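Local coordinates for structural polyprotein, VP3 (Israeli acute paralysis virus, PDB 5CDD) that probably serves as a structural building block of the viral capsid, as one of the virion's jelly-roll coat proteins, at residues B[139-144]-B[256-261]; B[151-156]-B[238-243]. All coordinates share one frame; numbering follows the deposited sequence.

Interaction 1. Residues B[139-144]-B[256-261]; sequences YRITVV and VSIVVW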
loop_
_atom_site.group_PDB
_atom_site.type_symbol
_atom_site.label_atom_id
_atom_site.label_comp_id
_atom_site.label_asym_id
_atom_site.label_seq_id
_atom_site.Cartn_x
_atom_site.Cartn_y
_atom_site.Cartn_z
ATOM N N TYR B 139 29.341 21.559 43.269
ATOM C CA TYR B 139 29.284 22.281 44.531
ATOM C C TYR B 139 29.962 23.638 44.388
ATOM O O TYR B 139 31.057 23.732 43.836
ATOM C CB TYR B 139 30.000 21.469 45.617
ATOM C CG TYR B 139 29.445 20.076 45.811
ATOM C CD1 TYR B 139 28.290 19.863 46.561
ATOM C CD2 TYR B 139 30.062 18.969 45.223
ATOM C CE1 TYR B 139 27.761 18.585 46.725
ATOM C CE2 TYR B 139 29.537 17.682 45.378
ATOM C CZ TYR B 139 28.386 17.500 46.131
ATOM O OH TYR B 139 27.852 16.238 46.285
ATOM N N ARG B 140 29.304 24.688 44.868
ATOM C CA ARG B 140 29.881 26.025 44.820
ATOM C C ARG B 140 30.138 26.460 46.252
ATOM O O ARG B 140 29.219 26.505 47.066
ATOM C CB ARG B 140 28.936 27.011 44.133
ATOM C CG ARG B 140 29.496 28.423 44.016
ATOM C CD ARG B 140 28.770 29.214 42.929
ATOM N NE ARG B 140 27.348 29.393 43.214
ATOM C CZ ARG B 140 26.840 30.372 43.953
ATOM N NH1 ARG B 140 27.636 31.279 44.490
ATOM N NH2 ARG B 140 25.533 30.436 44.157
ATOM N N ILE B 141 31.394 26.773 46.552
ATOM C CA ILE B 141 31.790 27.183 47.890
ATOM C C ILE B 141 32.134 28.667 47.924
ATOM O O ILE B 141 33.109 29.113 47.314
ATOM C CB ILE B 141 32.991 26.353 48.359
ATOM C CG1 ILE B 141 32.642 24.865 48.256
ATOM C CG2 ILE B 141 33.366 26.732 49.786
ATOM C CD1 ILE B 141 33.801 23.939 48.544
ATOM N N THR B 142 31.311 29.423 48.642
ATOM C CA THR B 142 31.489 30.860 48.767
ATOM C C THR B 142 31.945 31.230 50.176
ATOM O O THR B 142 31.474 30.667 51.161
ATOM C CB THR B 142 30.174 31.612 48.484
ATOM O OG1 THR B 142 29.613 31.164 47.242
ATOM C CG2 THR B 142 30.434 33.109 48.422
ATOM N N VAL B 143 32.860 32.186 50.269
ATOM C CA VAL B 143 33.357 32.636 51.560
ATOM C C VAL B 143 32.915 34.081 51.758
ATOM O O VAL B 143 33.510 35.002 51.199
ATOM C CB VAL B 143 34.898 32.568 51.632
ATOM C CG1 VAL B 143 35.366 33.007 53.005
ATOM C CG2 VAL B 143 35.376 31.153 51.341
ATOM N N VAL B 144 31.860 34.270 52.542
ATOM C CA VAL B 144 31.346 35.606 52.804
ATOM C C VAL B 144 32.296 36.313 53.766
ATOM O O VAL B 144 32.278 36.063 54.970
ATOM C CB VAL B 144 29.938 35.542 53.415
ATOM C CG1 VAL B 144 29.384 36.938 53.573
ATOM C CG2 VAL B 144 29.022 34.707 52.526
ATOM N N VAL B 256 33.979 34.380 59.211
ATOM C CA VAL B 256 33.712 34.379 57.783
ATOM C C VAL B 256 32.774 33.202 57.603
ATOM O O VAL B 256 32.986 32.145 58.198
ATOM C CB VAL B 256 34.986 34.119 56.942
ATOM C CG1 VAL B 256 35.932 35.290 57.053
ATOM C CG2 VAL B 256 35.671 32.843 57.403
ATOM N N SER B 257 31.724 33.381 56.813
ATOM C CA SER B 257 30.789 32.296 56.585
ATOM C C SER B 257 31.132 31.597 55.285
ATOM O O SER B 257 31.545 32.232 54.314
ATOM C CB SER B 257 29.358 32.826 56.530
ATOM O OG SER B 257 28.989 33.402 57.768
ATOM N N ILE B 258 30.980 30.280 55.282
ATOM C CA ILE B 258 31.251 29.489 54.093
ATOM C C ILE B 258 29.933 28.894 53.617
ATOM O O ILE B 258 29.375 28.002 54.256
ATOM C CB ILE B 258 32.247 28.356 54.387
ATOM C CG1 ILE B 258 33.533 28.943 54.966
ATOM C CG2 ILE B 258 32.551 27.586 53.109
ATOM C CD1 ILE B 258 34.553 27.910 55.350
ATOM N N VAL B 259 29.427 29.408 52.502
ATOM C CA VAL B 259 28.173 28.925 51.942
ATOM C C VAL B 259 28.452 27.835 50.913
ATOM O O VAL B 259 29.362 27.963 50.092
ATOM C CB VAL B 259 27.390 30.071 51.267
ATOM C CG1 VAL B 259 26.042 29.567 50.781
ATOM C CG2 VAL B 259 27.208 31.215 52.244
ATOM N N VAL B 260 27.669 26.763 50.964
ATOM C CA VAL B 260 27.841 25.651 50.037
ATOM C C VAL B 260 26.568 25.364 49.249
ATOM O O VAL B 260 25.525 25.058 49.828
ATOM C CB VAL B 260 28.250 24.365 50.784
ATOM C CG1 VAL B 260 28.471 23.236 49.790
ATOM C CG2 VAL B 260 29.507 24.616 51.598
ATOM N N TRP B 261 26.664 25.467 47.926
ATOM C CA TRP B 261 25.531 25.205 47.047
ATOM C C TRP B 261 25.693 23.823 46.424
ATOM O O TRP B 261 26.813 23.370 46.194
ATOM C CB TRP B 261 25.450 26.254 45.937
ATOM C CG TRP B 261 25.193 27.647 46.426
ATOM C CD1 TRP B 261 26.066 28.461 47.092
ATOM C CD2 TRP B 261 23.978 28.394 46.283
ATOM N NE1 TRP B 261 25.470 29.670 47.369
ATOM C CE2 TRP B 261 24.189 29.654 46.884
ATOM C CE3 TRP B 261 22.731 28.120 45.704
ATOM C CZ2 TRP B 261 23.197 30.641 46.923
ATOM C CZ3 TRP B 261 21.745 29.102 45.742
ATOM C CH2 TRP B 261 21.986 30.347 46.349
#
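In the jelly-roll beta-sandwich of this capsid protein, residues 139-144 and 256-261 pair as neighbouring antiparallel strands of the BIDG sheet, and Arg140 meets Trp261 in a cation-pi stack. The two side chains leave the sheet on the same face and run side by side. With CG of Arg140 anti to its N (chi1 -178°) and the chain bent at chi3, the guanidinium folds back flat over the indole. Its plane is 27° from that of the ring, and Arg140 CZ stands 3.8 Å from the centroid of the Trp261 five-membered ring, almost on the ring normal, while NH2 lies over the ring. The guanidinium is gripped outside the pair as well: Glu200 forms a salt bridge with NH1, and Glu123 of a neighbouring capsid protein chain forms one with NH2. Glu200 also takes a hydrogen bond from Thr142 OG1. Along the strands the main chains bond in the alternating antiparallel pattern: Arg140 and Trp261 exchange both bonds, Trp261 N to Arg140 O at 2.9 Å, Thr142 N meets Val259 O at 2.8 Å, and Val259 N returns to Thr142 O at 2.8 Å. Val144 N reaches Ser257 O at 2.7 Å, but the return bond from Ser257 N to Val144 O is weak, at 3.3 Å. On the face carrying Arg140 and Trp261, Val144 CG2 meets Val259 CG2 at 3.9 Å. The other face is apolar: CG2 of Ile141 and CG2 of Ile258 touch at 3.5 Å, and Val143 CG1 packs on Val256. One face thus turns apolar side chains to the sandwich interior; the other is mixed, and its arginine's charge is probably balanced by two carboxylates that help to hold its orientation, while the indole supports one face, partly at a subunit boundary.

Interaction 2. Residues B[151-156]-B[238-243]; sequences GRLEIF and LCIRPV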
loop_
_atom_site.group_PDB
_atom_site.type_symbol
_atom_site.label_atom_id
_atom_site.label_comp_id
_atom_site.label_asym_id
_atom_site.label_seq_id
_atom_site.Cartn_x
_atom_site.Cartn_y
_atom_site.Cartn_z
ATOM N N GLY B 151 43.637 33.979 54.291
ATOM C CA GLY B 151 43.735 32.594 54.706
ATOM C C GLY B 151 43.497 31.711 53.500
ATOM O O GLY B 151 43.174 32.212 52.425
ATOM N N ARG B 152 43.651 30.402 53.668
ATOM C CA ARG B 152 43.458 29.475 52.564
ATOM C C ARG B 152 42.668 28.245 52.972
ATOM O O ARG B 152 43.036 27.543 53.911
ATOM C CB ARG B 152 44.811 29.053 51.997
ATOM C CG ARG B 152 45.492 30.142 51.197
ATOM C CD ARG B 152 46.959 30.278 51.576
ATOM N NE ARG B 152 47.695 29.038 51.383
ATOM C CZ ARG B 152 47.865 28.442 50.208
ATOM N NH1 ARG B 152 47.351 28.977 49.110
ATOM N NH2 ARG B 152 48.539 27.299 50.136
ATOM N N LEU B 153 41.583 27.986 52.250
ATOM C CA LEU B 153 40.724 26.845 52.532
ATOM C C LEU B 153 41.033 25.716 51.550
ATOM O O LEU B 153 41.256 25.955 50.364
ATOM C CB LEU B 153 39.259 27.282 52.421
ATOM C CG LEU B 153 38.183 26.535 53.211
ATOM C CD1 LEU B 153 38.531 26.502 54.693
ATOM C CD2 LEU B 153 36.850 27.234 52.996
ATOM N N GLU B 154 41.057 24.488 52.053
ATOM C CA GLU B 154 41.345 23.324 51.224
ATOM C C GLU B 154 40.110 22.450 51.065
ATOM O O GLU B 154 39.405 22.171 52.035
ATOM C CB GLU B 154 42.468 22.501 51.853
ATOM C CG GLU B 154 42.701 21.147 51.206
ATOM C CD GLU B 154 43.674 20.287 51.994
ATOM O OE1 GLU B 154 43.422 20.041 53.194
ATOM O OE2 GLU B 154 44.691 19.853 51.409
ATOM N N ILE B 155 39.853 22.021 49.835
ATOM C CA ILE B 155 38.714 21.161 49.546
ATOM C C ILE B 155 39.224 20.022 48.673
ATOM O O ILE B 155 39.590 20.238 47.520
ATOM C CB ILE B 155 37.611 21.923 48.783
ATOM C CG1 ILE B 155 37.220 23.191 49.547
ATOM C CG2 ILE B 155 36.393 21.029 48.610
ATOM C CD1 ILE B 155 37.495 24.482 48.794
ATOM N N PHE B 156 39.258 18.815 49.227
ATOM C CA PHE B 156 39.743 17.664 48.480
ATOM C C PHE B 156 38.697 16.561 48.410
ATOM O O PHE B 156 37.756 16.534 49.205
ATOM C CB PHE B 156 41.045 17.136 49.105
ATOM C CG PHE B 156 40.872 16.522 50.469
ATOM C CD1 PHE B 156 40.613 15.160 50.607
ATOM C CD2 PHE B 156 40.975 17.303 51.618
ATOM C CE1 PHE B 156 40.459 14.584 51.868
ATOM C CE2 PHE B 156 40.822 16.736 52.881
ATOM C CZ PHE B 156 40.564 15.373 53.005
ATOM N N LEU B 238 33.686 15.127 50.134
ATOM C CA LEU B 238 34.533 16.305 50.020
ATOM C C LEU B 238 34.873 16.725 51.438
ATOM O O LEU B 238 34.086 16.510 52.356
ATOM C CB LEU B 238 33.797 17.450 49.326
ATOM C CG LEU B 238 33.555 17.367 47.823
ATOM C CD1 LEU B 238 32.739 18.556 47.379
ATOM C CD2 LEU B 238 34.871 17.356 47.085
ATOM N N CYS B 239 36.038 17.331 51.616
ATOM C CA CYS B 239 36.452 17.764 52.939
ATOM C C CYS B 239 37.014 19.177 52.885
ATOM O O CYS B 239 37.919 19.465 52.100
ATOM C CB CYS B 239 37.497 16.794 53.491
ATOM S SG CYS B 239 37.836 16.997 55.242
ATOM N N ILE B 240 36.468 20.056 53.722
ATOM C CA ILE B 240 36.905 21.446 53.771
ATOM C C ILE B 240 37.755 21.706 55.018
ATOM O O ILE B 240 37.233 21.814 56.130
ATOM C CB ILE B 240 35.691 22.399 53.772
ATOM C CG1 ILE B 240 34.777 22.069 52.590
ATOM C CG2 ILE B 240 36.160 23.843 53.679
ATOM C CD1 ILE B 240 33.509 22.893 52.539
ATOM N N ARG B 241 39.068 21.808 54.823
ATOM C CA ARG B 241 39.998 22.043 55.924
ATOM C C ARG B 241 40.907 23.232 55.635
ATOM O O ARG B 241 41.386 23.399 54.514
ATOM C CB ARG B 241 40.866 20.803 56.156
ATOM C CG ARG B 241 40.085 19.519 56.348
ATOM C CD ARG B 241 41.007 18.351 56.657
ATOM N NE ARG B 241 42.081 18.223 55.677
ATOM C CZ ARG B 241 42.902 17.182 55.602
ATOM N NH1 ARG B 241 42.771 16.171 56.451
ATOM N NH2 ARG B 241 43.856 17.152 54.683
ATOM N N PRO B 242 41.154 24.076 56.647
ATOM C CA PRO B 242 42.021 25.242 56.456
ATOM C C PRO B 242 43.479 24.834 56.257
ATOM O O PRO B 242 43.999 23.996 56.992
ATOM C CB PRO B 242 41.828 26.034 57.749
ATOM C CG PRO B 242 40.459 25.623 58.212
ATOM C CD PRO B 242 40.464 24.146 57.946
ATOM N N VAL B 243 44.131 25.414 55.255
ATOM C CA VAL B 243 45.539 25.128 54.991
ATOM C C VAL B 243 46.331 26.203 55.726
ATOM O O VAL B 243 47.377 25.937 56.321
ATOM C CB VAL B 243 45.861 25.207 53.484
ATOM C CG1 VAL B 243 47.359 25.083 53.261
ATOM C CG2 VAL B 243 45.135 24.107 52.745
#
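Arg241 is engaged in two ways at once by the opposing strand: Glu154 meets the edge of its guanidinium and one ring corner of Phe156 sits over a face. Glu154 OE1 lies in the guanidinium plane and accepts a salt-bridge hydrogen bond from Arg241 NH2 at 3.3 Å, on the syn side of the carboxylate although 32° out of its plane. A second, weak bond comes to the same oxygen from Arg241 NE at 3.4 Å. The glutamate is extended, CG anti to N (chi1 170°), and the arginine bends at chi3, which brings the two ends together as the chains run side by side. Phe156 sets the corner CE2 of its ring above the guanidinium, the planes 56° apart, so this is an oblique contact and not a flat stack. The same ring rests a face on Cys239 CB, 3.4 Å from Phe156 CE2, with the sulfur placed obliquely in a sulfur-aromatic contact. Both charged ends have further partners: Ser185 binds Glu154 OE2, and the carbonyls of Ala183 and Leu178 receive Arg241 NH1. A buried ion pair is thereby met by several polar groups. The other face of the strands is aliphatic: Ile240 CG2 fits against Leu153 CG at 3.4 Å, Ile155 CG1 lies 4.1 Å from Ile240 CG1, and Leu153 CD1 reaches the ring of Pro242. Backbone bonds knit the pair together, with Glu154 N to Arg241 O at 2.7 Å, Arg241 N to Glu154 O at 2.8 Å, and Val243 N to Arg152 O where the chain turns a corner. As the two central strands of an antiparallel four-strand sheet ordered 90-92, 236-247, 150-159, 189-194, these segments correspond to E and H of the CHEF sheet of the viral jelly roll.

Overall arrangement
From the N terminus, the chain runs through strand 132-144 and, after a short connection, strand 150-159, which begin interaction 1 and interaction 2 in opposite sheets of the sandwich. A long excursion then leads to strand 236-247, which closes the inner loop by pairing with 151-156; the next strand, 255-265, returns to 139-144 and closes the outer one. Interaction 2 is therefore enclosed within interaction 1 without crossing it. The two contacts, with centres about 12 Å apart, meet through their inward, largely apolar faces: Ile258 packs on Leu153, Tyr139 on Leu238, and Ile141 on both Ile155 and Ile240, joining the BIDG and CHEF sheets across the sandwich core.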